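Local coordinates for peptide ABC transporter permease (Staphylococcus hominis, PDB 6EXS), which probably couples proton flow to uptake of peptides across the cell membrane, and binds a thioalcohol-conjugated dipeptide that is a precursor of human underarm malodour, at residues A[340-343]-A[344-348]; A[149-152]-A[153-157]; A[214-217]-A[218-221]; A[119-122]-A[123-127]. All blocks are in the same frame, centred on the assembly; numbering follows the deposited sequence.

Contact 1. Residues A[340-343]-A[344-348]; sequences PLFI and LLFAP. With C3H (2-[[(2~{R})-2-azanyl-3-[(3~{S})-3-methyl-1-oxidanyl-hexan-3-yl]sulfanyl-propanoyl]amino]ethanoic acid), chain O.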
loop_
_atom_site.group_PDB
_atom_site.type_symbol
_atom_site.label_atom_id
_atom_site.label_comp_id
_atom_site.label_asym_id
_atom_site.label_seq_id
_atom_site.Cartn_x
_atom_site.Cartn_y
_atom_site.Cartn_z
ATOM N N PRO A 340 8.022 -2.460 8.973
ATOM C CA PRO A 340 7.530 -3.837 9.191
ATOM C C PRO A 340 8.080 -4.516 10.452
ATOM O O PRO A 340 7.353 -5.302 11.060
ATOM C CB PRO A 340 7.943 -4.583 7.919
ATOM C CG PRO A 340 8.370 -3.536 6.949
ATOM C CD PRO A 340 8.814 -2.368 7.728
ATOM N N LEU A 341 9.338 -4.214 10.863
ATOM C CA LEU A 341 9.917 -4.776 12.093
ATOM C C LEU A 341 9.138 -4.306 13.331
ATOM O O LEU A 341 8.781 -5.135 14.176
ATOM C CB LEU A 341 11.410 -4.430 12.242
ATOM C CG LEU A 341 12.093 -4.886 13.551
ATOM C CD1 LEU A 341 12.217 -6.401 13.618
ATOM C CD2 LEU A 341 13.449 -4.238 13.720
ATOM N N PHE A 342 8.861 -2.990 13.429
ATOM C CA PHE A 342 8.117 -2.412 14.556
ATOM C C PHE A 342 6.661 -2.863 14.598
ATOM O O PHE A 342 6.120 -3.031 15.691
ATOM C CB PHE A 342 8.250 -0.888 14.589
ATOM C CG PHE A 342 9.522 -0.447 15.274
ATOM C CD1 PHE A 342 10.757 -0.585 14.644
ATOM C CD2 PHE A 342 9.492 0.075 16.562
ATOM C CE1 PHE A 342 11.938 -0.219 15.294
ATOM C CE2 PHE A 342 10.675 0.455 17.208
ATOM C CZ PHE A 342 11.889 0.303 16.572
ATOM N N ILE A 343 6.041 -3.101 13.420
ATOM C CA ILE A 343 4.679 -3.628 13.338
ATOM C C ILE A 343 4.713 -5.046 13.916
ATOM O O ILE A 343 3.940 -5.337 14.815
ATOM C CB ILE A 343 4.088 -3.564 11.899
ATOM C CG1 ILE A 343 3.839 -2.097 11.471
ATOM C CG2 ILE A 343 2.777 -4.379 11.807
ATOM C CD1 ILE A 343 3.569 -1.900 10.026
ATOM N N LEU A 344 5.653 -5.890 13.455
ATOM C CA LEU A 344 5.813 -7.263 13.939
ATOM C C LEU A 344 6.049 -7.353 15.444
ATOM O O LEU A 344 5.438 -8.191 16.103
ATOM C CB LEU A 344 6.918 -8.016 13.164
ATOM C CG LEU A 344 6.567 -8.496 11.753
ATOM C CD1 LEU A 344 7.815 -8.723 10.946
ATOM C CD2 LEU A 344 5.739 -9.757 11.773
ATOM N N LEU A 345 6.895 -6.478 15.993
ATOM C CA LEU A 345 7.204 -6.504 17.426
ATOM C C LEU A 345 6.135 -5.888 18.314
ATOM O O LEU A 345 5.907 -6.400 19.410
ATOM C CB LEU A 345 8.550 -5.804 17.740
ATOM C CG LEU A 345 9.829 -6.293 17.062
ATOM C CD1 LEU A 345 10.941 -5.281 17.246
ATOM C CD2 LEU A 345 10.243 -7.664 17.564
ATOM N N PHE A 346 5.521 -4.770 17.886
ATOM C CA PHE A 346 4.613 -4.050 18.771
ATOM C C PHE A 346 3.118 -4.040 18.383
ATOM O O PHE A 346 2.333 -3.553 19.200
ATOM C CB PHE A 346 5.137 -2.624 18.988
ATOM C CG PHE A 346 6.574 -2.620 19.472
ATOM C CD1 PHE A 346 6.902 -3.083 20.745
ATOM C CD2 PHE A 346 7.605 -2.204 18.638
ATOM C CE1 PHE A 346 8.234 -3.109 21.180
ATOM C CE2 PHE A 346 8.940 -2.230 19.076
ATOM C CZ PHE A 346 9.243 -2.673 20.344
ATOM N N ALA A 347 2.694 -4.635 17.230
ATOM C CA ALA A 347 1.258 -4.733 16.894
ATOM C C ALA A 347 0.512 -5.660 17.884
ATOM O O ALA A 347 -0.569 -5.256 18.323
ATOM C CB ALA A 347 1.039 -5.197 15.462
ATOM N N PRO A 348 1.061 -6.845 18.309
ATOM C CA PRO A 348 0.345 -7.660 19.315
ATOM C C PRO A 348 0.273 -6.982 20.695
ATOM O O PRO A 348 -0.707 -7.165 21.411
ATOM C CB PRO A 348 1.170 -8.950 19.374
ATOM C CG PRO A 348 2.544 -8.542 18.959
ATOM C CD PRO A 348 2.331 -7.501 17.912
HETATM O O2 C3H O . 3.069 -3.512 3.953
HETATM C C11 C3H O . 3.389 -3.325 5.072
HETATM O O3 C3H O . 2.560 -3.296 6.056
HETATM C C10 C3H O . 4.789 -3.031 5.528
HETATM N N1 C3H O . 5.590 -2.373 4.523
HETATM C C9 C3H O . 5.577 -1.059 4.380
HETATM O O1 C3H O . 4.548 -0.405 4.300
HETATM C C8 C3H O . 6.885 -0.339 4.331
HETATM N N C3H O . 7.950 -1.300 4.077
HETATM C C7 C3H O . 6.898 0.693 3.202
HETATM S S C3H O . 6.657 2.431 3.656
HETATM C C3 C3H O . 8.095 3.082 4.663
HETATM C C4 C3H O . 9.285 3.092 3.738
HETATM C C5 C3H O . 8.225 2.189 5.904
HETATM C C6 C3H O . 9.450 2.380 6.769
HETATM O O C3H O . 10.237 1.236 6.831
HETATM C C2 C3H O . 7.821 4.502 5.152
HETATM C C1 C3H O . 7.763 4.674 6.660
HETATM C C C3H O . 7.503 6.106 7.041
#

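Contact 2. Residues A[149-152]-A[153-157]; sequences AGFV and IFYMS. With OLC ((2R)-2,3-dihydroxypropyl (9Z)-octadec-9-enoate), chain L.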
loop_
_atom_site.group_PDB
_atom_site.type_symbol
_atom_site.label_atom_id
_atom_site.label_comp_id
_atom_site.label_asym_id
_atom_site.label_seq_id
_atom_site.Cartn_x
_atom_site.Cartn_y
_atom_site.Cartn_z
ATOM N N ALA A 149 -8.452 -13.517 14.089
ATOM C CA ALA A 149 -7.127 -14.059 14.408
ATOM C C ALA A 149 -6.484 -14.597 13.138
ATOM O O ALA A 149 -5.266 -14.521 13.007
ATOM C CB ALA A 149 -7.240 -15.164 15.453
ATOM N N GLY A 150 -7.308 -15.113 12.220
ATOM C CA GLY A 150 -6.874 -15.635 10.929
ATOM C C GLY A 150 -6.257 -14.573 10.043
ATOM O O GLY A 150 -5.246 -14.830 9.383
ATOM N N PHE A 151 -6.846 -13.362 10.041
ATOM C CA PHE A 151 -6.326 -12.223 9.288
ATOM C C PHE A 151 -5.067 -11.671 9.949
ATOM O O PHE A 151 -4.110 -11.376 9.247
ATOM C CB PHE A 151 -7.396 -11.144 9.095
ATOM C CG PHE A 151 -8.353 -11.421 7.956
ATOM C CD1 PHE A 151 -7.976 -11.190 6.635
ATOM C CD2 PHE A 151 -9.648 -11.853 8.205
ATOM C CE1 PHE A 151 -8.873 -11.418 5.585
ATOM C CE2 PHE A 151 -10.546 -12.069 7.155
ATOM C CZ PHE A 151 -10.152 -11.852 5.853
ATOM N N VAL A 152 -5.023 -11.607 11.295
ATOM C CA VAL A 152 -3.824 -11.173 12.023
ATOM C C VAL A 152 -2.625 -12.040 11.569
ATOM O O VAL A 152 -1.576 -11.486 11.227
ATOM C CB VAL A 152 -4.033 -11.190 13.559
ATOM C CG1 VAL A 152 -2.703 -11.118 14.315
ATOM C CG2 VAL A 152 -4.965 -10.064 13.995
ATOM N N ILE A 153 -2.817 -13.386 11.488
ATOM C CA ILE A 153 -1.802 -14.337 10.992
ATOM C C ILE A 153 -1.506 -14.034 9.505
ATOM O O ILE A 153 -0.345 -13.886 9.151
ATOM C CB ILE A 153 -2.222 -15.822 11.229
ATOM C CG1 ILE A 153 -2.287 -16.137 12.734
ATOM C CG2 ILE A 153 -1.317 -16.823 10.474
ATOM C CD1 ILE A 153 -3.230 -17.262 13.094
ATOM N N PHE A 154 -2.548 -13.913 8.655
ATOM C CA PHE A 154 -2.358 -13.635 7.225
ATOM C C PHE A 154 -1.504 -12.383 6.961
ATOM O O PHE A 154 -0.634 -12.407 6.089
ATOM C CB PHE A 154 -3.708 -13.557 6.477
ATOM C CG PHE A 154 -3.615 -13.177 5.016
ATOM C CD1 PHE A 154 -3.182 -14.093 4.068
ATOM C CD2 PHE A 154 -3.967 -11.905 4.589
ATOM C CE1 PHE A 154 -3.103 -13.740 2.720
ATOM C CE2 PHE A 154 -3.878 -11.549 3.242
ATOM C CZ PHE A 154 -3.461 -12.473 2.316
ATOM N N TYR A 155 -1.737 -11.303 7.726
ATOM C CA TYR A 155 -1.001 -10.063 7.530
ATOM C C TYR A 155 0.423 -10.105 8.111
ATOM O O TYR A 155 1.208 -9.204 7.805
ATOM C CB TYR A 155 -1.809 -8.857 8.012
ATOM C CG TYR A 155 -3.062 -8.658 7.191
ATOM C CD1 TYR A 155 -2.990 -8.325 5.840
ATOM C CD2 TYR A 155 -4.321 -8.794 7.762
ATOM C CE1 TYR A 155 -4.146 -8.167 5.071
ATOM C CE2 TYR A 155 -5.482 -8.643 7.006
ATOM C CZ TYR A 155 -5.392 -8.332 5.659
ATOM O OH TYR A 155 -6.545 -8.168 4.925
ATOM N N MET A 156 0.790 -11.183 8.851
ATOM C CA MET A 156 2.153 -11.393 9.361
ATOM C C MET A 156 3.061 -11.762 8.196
ATOM O O MET A 156 4.233 -11.391 8.200
ATOM C CB MET A 156 2.207 -12.501 10.409
ATOM C CG MET A 156 1.775 -12.055 11.782
ATOM S SD MET A 156 1.836 -13.391 13.009
ATOM C CE MET A 156 3.648 -13.652 13.129
ATOM N N SER A 157 2.514 -12.488 7.193
ATOM C CA SER A 157 3.226 -12.881 5.974
ATOM C C SER A 157 3.630 -11.640 5.178
ATOM O O SER A 157 4.720 -11.621 4.602
ATOM C CB SER A 157 2.375 -13.828 5.123
ATOM O OG SER A 157 1.237 -13.225 4.522
HETATM C C24 OLC L . 0.354 -18.747 15.387
HETATM C C5 OLC L . 7.050 -18.996 10.388
HETATM C C4 OLC L . 5.710 -19.081 11.092
HETATM C C3 OLC L . 4.537 -18.711 10.201
HETATM C C2 OLC L . 3.171 -18.921 10.851
HETATM C C21 OLC L . 2.341 -17.718 14.248
HETATM C C1 OLC L . 2.830 -17.918 11.915
HETATM C C22 OLC L . 0.872 -17.586 14.568
HETATM O O19 OLC L . 2.897 -16.724 11.775
HETATM O O25 OLC L . -0.973 -18.506 15.826
HETATM O O23 OLC L . 0.673 -16.363 15.282
HETATM O O20 OLC L . 2.437 -18.521 13.047
#

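Contact 3. Residues A[214-217]-A[218-221]; sequences PLSK and EEKR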
loop_
_atom_site.group_PDB
_atom_site.type_symbol
_atom_site.label_atom_id
_atom_site.label_comp_id
_atom_site.label_asym_id
_atom_site.label_seq_id
_atom_site.Cartn_x
_atom_site.Cartn_y
_atom_site.Cartn_z
ATOM N N PRO A 214 -22.547 -12.693 -11.359
ATOM C CA PRO A 214 -22.111 -12.711 -12.770
ATOM C C PRO A 214 -22.912 -11.788 -13.682
ATOM O O PRO A 214 -24.047 -11.423 -13.363
ATOM C CB PRO A 214 -22.226 -14.184 -13.173
ATOM C CG PRO A 214 -23.181 -14.769 -12.240
ATOM C CD PRO A 214 -23.081 -14.010 -10.951
ATOM N N LEU A 215 -22.298 -11.381 -14.800
ATOM C CA LEU A 215 -22.896 -10.463 -15.762
ATOM C C LEU A 215 -23.879 -11.152 -16.706
ATOM O O LEU A 215 -23.659 -12.297 -17.119
ATOM C CB LEU A 215 -21.804 -9.756 -16.588
ATOM C CG LEU A 215 -20.763 -8.912 -15.850
ATOM C CD1 LEU A 215 -19.573 -8.687 -16.720
ATOM C CD2 LEU A 215 -21.322 -7.563 -15.452
ATOM N N SER A 216 -24.945 -10.426 -17.087
ATOM C CA SER A 216 -25.941 -10.912 -18.041
ATOM C C SER A 216 -25.357 -10.775 -19.464
ATOM O O SER A 216 -24.258 -10.230 -19.613
ATOM C CB SER A 216 -27.243 -10.129 -17.896
ATOM O OG SER A 216 -27.100 -8.760 -18.241
ATOM N N LYS A 217 -26.069 -11.274 -20.497
ATOM C CA LYS A 217 -25.617 -11.186 -21.889
ATOM C C LYS A 217 -25.514 -9.728 -22.337
ATOM O O LYS A 217 -24.512 -9.350 -22.946
ATOM C CB LYS A 217 -26.527 -11.998 -22.824
ATOM C CG LYS A 217 -26.448 -13.512 -22.608
ATOM C CD LYS A 217 -25.386 -14.177 -23.484
ATOM C CE LYS A 217 -24.937 -15.513 -22.939
ATOM N NZ LYS A 217 -23.937 -15.364 -21.846
ATOM N N GLU A 218 -26.515 -8.901 -21.965
ATOM C CA GLU A 218 -26.555 -7.470 -22.283
ATOM C C GLU A 218 -25.586 -6.649 -21.420
ATOM O O GLU A 218 -25.117 -5.611 -21.889
ATOM C CB GLU A 218 -27.989 -6.895 -22.260
ATOM C CG GLU A 218 -28.728 -7.019 -20.933
ATOM C CD GLU A 218 -30.028 -6.244 -20.804
ATOM O OE1 GLU A 218 -30.603 -6.252 -19.692
ATOM O OE2 GLU A 218 -30.471 -5.622 -21.798
ATOM N N GLU A 219 -25.271 -7.115 -20.181
ATOM C CA GLU A 219 -24.292 -6.455 -19.300
ATOM C C GLU A 219 -22.871 -6.642 -19.833
ATOM O O GLU A 219 -22.076 -5.709 -19.758
ATOM C CB GLU A 219 -24.394 -6.936 -17.848
ATOM C CG GLU A 219 -25.381 -6.126 -17.023
ATOM C CD GLU A 219 -25.345 -6.369 -15.526
ATOM O OE1 GLU A 219 -25.354 -7.549 -15.107
ATOM O OE2 GLU A 219 -25.341 -5.372 -14.769
ATOM N N LYS A 220 -22.569 -7.828 -20.414
ATOM C CA LYS A 220 -21.277 -8.148 -21.037
ATOM C C LYS A 220 -21.025 -7.206 -22.227
ATOM O O LYS A 220 -19.902 -6.729 -22.414
ATOM C CB LYS A 220 -21.228 -9.615 -21.500
ATOM C CG LYS A 220 -21.036 -10.619 -20.369
ATOM C CD LYS A 220 -20.863 -12.036 -20.895
ATOM C CE LYS A 220 -21.189 -13.089 -19.861
ATOM N NZ LYS A 220 -22.652 -13.354 -19.771
ATOM N N ARG A 221 -22.089 -6.918 -23.003
ATOM C CA ARG A 221 -22.058 -6.021 -24.159
ATOM C C ARG A 221 -21.934 -4.552 -23.705
ATOM O O ARG A 221 -21.174 -3.792 -24.311
ATOM C CB ARG A 221 -23.305 -6.224 -25.047
ATOM C CG ARG A 221 -23.483 -7.646 -25.581
ATOM C CD ARG A 221 -23.381 -7.727 -27.094
ATOM N NE ARG A 221 -22.009 -7.980 -27.540
ATOM C CZ ARG A 221 -21.631 -8.070 -28.813
ATOM N NH1 ARG A 221 -22.520 -7.924 -29.788
ATOM N NH2 ARG A 221 -20.363 -8.302 -29.120
#

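Contact 4. Residues A[119-122]-A[123-127]; sequences FFII and IGSGL. With OLC ((2R)-2,3-dihydroxypropyl (9Z)-octadec-9-enoate), chain E.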
loop_
_atom_site.group_PDB
_atom_site.type_symbol
_atom_site.label_atom_id
_atom_site.label_comp_id
_atom_site.label_asym_id
_atom_site.label_seq_id
_atom_site.Cartn_x
_atom_site.Cartn_y
_atom_site.Cartn_z
ATOM N N PHE A 119 3.258 -1.669 -15.430
ATOM C CA PHE A 119 1.998 -2.029 -16.073
ATOM C C PHE A 119 1.484 -3.413 -15.608
ATOM O O PHE A 119 0.334 -3.513 -15.176
ATOM C CB PHE A 119 2.149 -1.962 -17.616
ATOM C CG PHE A 119 1.014 -2.548 -18.425
ATOM C CD1 PHE A 119 -0.159 -1.832 -18.628
ATOM C CD2 PHE A 119 1.117 -3.818 -18.982
ATOM C CE1 PHE A 119 -1.210 -2.377 -19.375
ATOM C CE2 PHE A 119 0.064 -4.366 -19.721
ATOM C CZ PHE A 119 -1.092 -3.644 -19.910
ATOM N N PHE A 120 2.338 -4.457 -15.689
ATOM C CA PHE A 120 1.988 -5.825 -15.294
ATOM C C PHE A 120 1.782 -5.966 -13.779
ATOM O O PHE A 120 0.872 -6.682 -13.353
ATOM C CB PHE A 120 3.027 -6.833 -15.823
ATOM C CG PHE A 120 2.942 -7.126 -17.306
ATOM C CD1 PHE A 120 1.883 -7.859 -17.829
ATOM C CD2 PHE A 120 3.943 -6.711 -18.170
ATOM C CE1 PHE A 120 1.806 -8.135 -19.196
ATOM C CE2 PHE A 120 3.864 -6.980 -19.540
ATOM C CZ PHE A 120 2.797 -7.693 -20.043
ATOM N N ILE A 121 2.603 -5.264 -12.962
ATOM C CA ILE A 121 2.452 -5.327 -11.507
ATOM C C ILE A 121 1.212 -4.521 -11.063
ATOM O O ILE A 121 0.482 -5.023 -10.206
ATOM C CB ILE A 121 3.753 -4.999 -10.724
ATOM C CG1 ILE A 121 4.803 -6.127 -10.964
ATOM C CG2 ILE A 121 3.484 -4.808 -9.204
ATOM C CD1 ILE A 121 6.297 -5.749 -10.728
ATOM N N ILE A 122 0.915 -3.348 -11.683
ATOM C CA ILE A 122 -0.301 -2.574 -11.359
ATOM C C ILE A 122 -1.557 -3.443 -11.601
ATOM O O ILE A 122 -2.387 -3.570 -10.703
ATOM C CB ILE A 122 -0.387 -1.186 -12.068
ATOM C CG1 ILE A 122 0.614 -0.192 -11.455
ATOM C CG2 ILE A 122 -1.829 -0.606 -12.000
ATOM C CD1 ILE A 122 1.083 0.881 -12.405
ATOM N N ILE A 123 -1.643 -4.077 -12.791
ATOM C CA ILE A 123 -2.760 -4.916 -13.211
ATOM C C ILE A 123 -2.844 -6.204 -12.389
ATOM O O ILE A 123 -3.934 -6.549 -11.923
ATOM C CB ILE A 123 -2.750 -5.172 -14.751
ATOM C CG1 ILE A 123 -2.960 -3.832 -15.502
ATOM C CG2 ILE A 123 -3.836 -6.221 -15.142
ATOM C CD1 ILE A 123 -3.132 -3.931 -16.951
ATOM N N GLY A 124 -1.711 -6.890 -12.230
ATOM C CA GLY A 124 -1.624 -8.112 -11.446
ATOM C C GLY A 124 -2.049 -7.911 -10.006
ATOM O O GLY A 124 -2.865 -8.684 -9.506
ATOM N N SER A 125 -1.516 -6.853 -9.331
ATOM C CA SER A 125 -1.827 -6.496 -7.935
ATOM C C SER A 125 -3.313 -6.132 -7.726
ATOM O O SER A 125 -3.913 -6.560 -6.743
ATOM C CB SER A 125 -0.913 -5.388 -7.422
ATOM O OG SER A 125 0.456 -5.757 -7.522
ATOM N N GLY A 126 -3.910 -5.410 -8.668
ATOM C CA GLY A 126 -5.329 -5.079 -8.604
ATOM C C GLY A 126 -6.191 -6.319 -8.660
ATOM O O GLY A 126 -7.250 -6.362 -8.039
ATOM N N LEU A 127 -5.706 -7.366 -9.359
ATOM C CA LEU A 127 -6.379 -8.659 -9.496
ATOM C C LEU A 127 -6.114 -9.597 -8.308
ATOM O O LEU A 127 -7.029 -10.280 -7.846
ATOM C CB LEU A 127 -5.964 -9.354 -10.807
ATOM C CG LEU A 127 -6.585 -8.850 -12.108
ATOM C CD1 LEU A 127 -5.902 -9.482 -13.293
ATOM C CD2 LEU A 127 -8.078 -9.169 -12.172
HETATM C C10 OLC E . 3.367 -4.554 -22.739
HETATM C C9 OLC E . 2.773 -3.470 -22.262
HETATM C C11 OLC E . 4.795 -4.974 -22.525
HETATM C C8 OLC E . 3.393 -2.406 -21.403
HETATM C C24 OLC E . 11.113 5.376 -24.353
HETATM C C12 OLC E . 5.148 -6.333 -23.124
HETATM C C7 OLC E . 3.286 -1.001 -21.987
HETATM C C13 OLC E . 6.541 -6.819 -22.749
HETATM C C6 OLC E . 4.252 0.003 -21.372
HETATM C C5 OLC E . 5.646 0.010 -21.993
HETATM C C4 OLC E . 5.795 0.917 -23.210
HETATM C C3 OLC E . 6.155 2.362 -22.889
HETATM C C2 OLC E . 7.660 2.610 -22.832
HETATM C C21 OLC E . 9.985 5.396 -22.076
HETATM C C1 OLC E . 8.057 4.009 -22.453
HETATM C C22 OLC E . 10.499 6.212 -23.246
HETATM O O19 OLC E . 7.300 4.874 -22.096
HETATM O O25 OLC E . 12.373 4.834 -23.970
HETATM O O23 OLC E . 9.447 7.032 -23.762
HETATM O O20 OLC E . 9.384 4.169 -22.561
#

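Contact 1. Residues A[340-343]-A[344-348]
Pro340, a wall residue of the peptide pocket, lies in helix 338-357, and its carbonyl is the first of four successive ones in 340-343 to accept the N-H four residues on. Its ring faces the bound thioalcohol conjugate, with CG 3.7 Å from ligand atom N, while its carbonyl O takes the N-H of Leu344 at 3.0 Å, nearly straight at 166°. Leu341 O, Phe342 O and Ile343 O accept in the same way from Leu345, Phe346 and Ala347. The side chains repeat this spacing. Phe342 and Phe346 lie side by side and point the same way, Phe342 CD2 3.5 Å from Phe346 CE2, but their planes meet at 43°, which makes neither a stack nor an edge-to-face pair. Within the major facilitator fold, the helix starts at the substrate site and packs against helices 396-418 and 147-174: Phe342 touches Val404 and Val407, and Leu344 touches Leu163. In Leu341, CG opposite the backbone N (chi1 176°) puts the branch within 3.9 Å of Leu345 CD1, the two chains slanting past each other. At the far end Pro348 has no N-H to give, and the helix kinks there; Ala347 N still reaches Ile343 O at 2.8 Å.

Contact 2. Residues A[149-152]-A[153-157]
Phe151 and Tyr155, one turn apart on helix 147-174, form the tightly packed side of this contact. The rings lie side by side, their planes only 19° apart, yet they are slid so far that they barely overlap, with centroids 6.0 Å apart. Contact is made by the near rims, Phe151 CD1 resting 3.6 Å from Tyr155 CE2. Both side chains hold CG beside the backbone N, which sends them off the helix in the same direction. In the backbone Tyr155 N donates to Phe151 O at 2.8 Å. Phe154 adds to the cluster with CD2 above one face of the Tyr155 ring, toward its rim. The loose side is that of Ala149 and Val152, both on the surface. Another flank meets monoolein closely: Met156 bends at chi3 (68°) and brings CE to 3.4 Å from lipid atom O19, while Ile153 CD1 stands 3.8 Å from the lipid hydroxyl O25. Further along the helix, Ser157 OG turns back to donate to Phe154 O at 2.6 Å, so the buried hydroxyl is satisfied by its own helix. Phe151 and Phe154 pack on Val136 of helix 110-137, Phe154 and Ser157 on Glu25 of helix 16-44, and Ala149 and Ile153 on His14 of strand 14-15.

Contact 3. Residues A[214-217]-A[218-221]
Leu215 O receives the ammonium group of Lys220, NZ lying 3.0 Å away and well above the carbonyl plane. This bond spans the start of helix 217-243, where Ser216 is the N-cap: its OG accepts from Glu219 N at 3.1 Å, and its carbonyl O takes Lys220 N, also at 3.0 Å, as the first turn closes. The serine hydroxyl sits between its own N and carbonyl carbon (chi1 65°), the position from which it can fold over the helix start. The bond from Glu219 N is bent, with an angle of 143° at the hydrogen. Glu219 runs back past the cap with its chain extended beyond CG, and its carboxylate forms a salt bridge through OE1 with Arg83 of helix 74-106. Leu215 crosses the glutamate chain at about a right angle, CD2 3.9 Å from Glu219 CB, and packs on Trp79, Arg83 and Ile84, so the loop residue and the helix residue are tied to the same neighbouring helix. On the surface side Lys217 and Lys220 run alongside each other and point the same way. Their like charges come close, which would probably be unfavourable unless solvent screens them or one amine loses a proton: Lys217 NZ is 3.2 Å from Lys220 NZ.

Contact 4. Residues A[119-122]-A[123-127]
Ile123 meets Phe119 one turn back on helix 110-137, setting CD1 over one face of the phenylalanine ring, 3.5 Å from Phe119 CE1. The ring is brought there by a first torsion that carries CG away from its own N (chi1 169°), while Ile123 reaches back with CG1 beside its backbone N; the two side chains slant across each other. Around the same ring lies a monoolein chain, whose C8 approaches Phe119 CD2 at 3.6 Å. The lipid passes on to Phe120, with C12 at the edge of that ring and in its plane, and Phe119 CD2 stands over the centre of one Phe120 face. In the backbone, Ile123 N donates to Phe119 O. Gly124 follows, its N bonded to Phe120 O at 2.8 Å. In this transmembrane helix of the major facilitator fold, packed against helices 56-72 and 74-106, Ser125 is a buried polar residue. Both Ser125 N and Ser125 OG donate to Ile121 O, each at 2.8 Å, arriving from opposite faces of the carbonyl plane. The hydroxyl is thus satisfied within its own turn, with OG also 3.6 Å from Ile121 CG2, and the serine side chain touches Ile70. Gly126 N continues the ladder to Ile122 O at 3.1 Å, an oxygen that also accepts from Ser73 OG. Leu127 packs on Leu97 of helix 74-106, and its carbonyl O receives Asn131 ND2.

Contacts 1, 2 and 4 lie within single helices, over about two and a half turns each, and contact 3 is a helix start. Contact 4 is the most buried, contact 2 partly so, and contacts 1 and 3 lie at the surface. Contacts 1 and 2 belong to helices that touch, Leu344 CD2 lying 4.2 Å from Met156 O, and helix 338-357 brings contact 1 up to the substrate. Contacts 2 and 4 sit on consecutive helices, and both bury a serine bonded to its own helix. Side-by-side rings mark contacts 1 and 2, an isoleucine over a ring contact 4. Contact 3, about 45 Å from contact 1 between centres, relies instead on charge and capping.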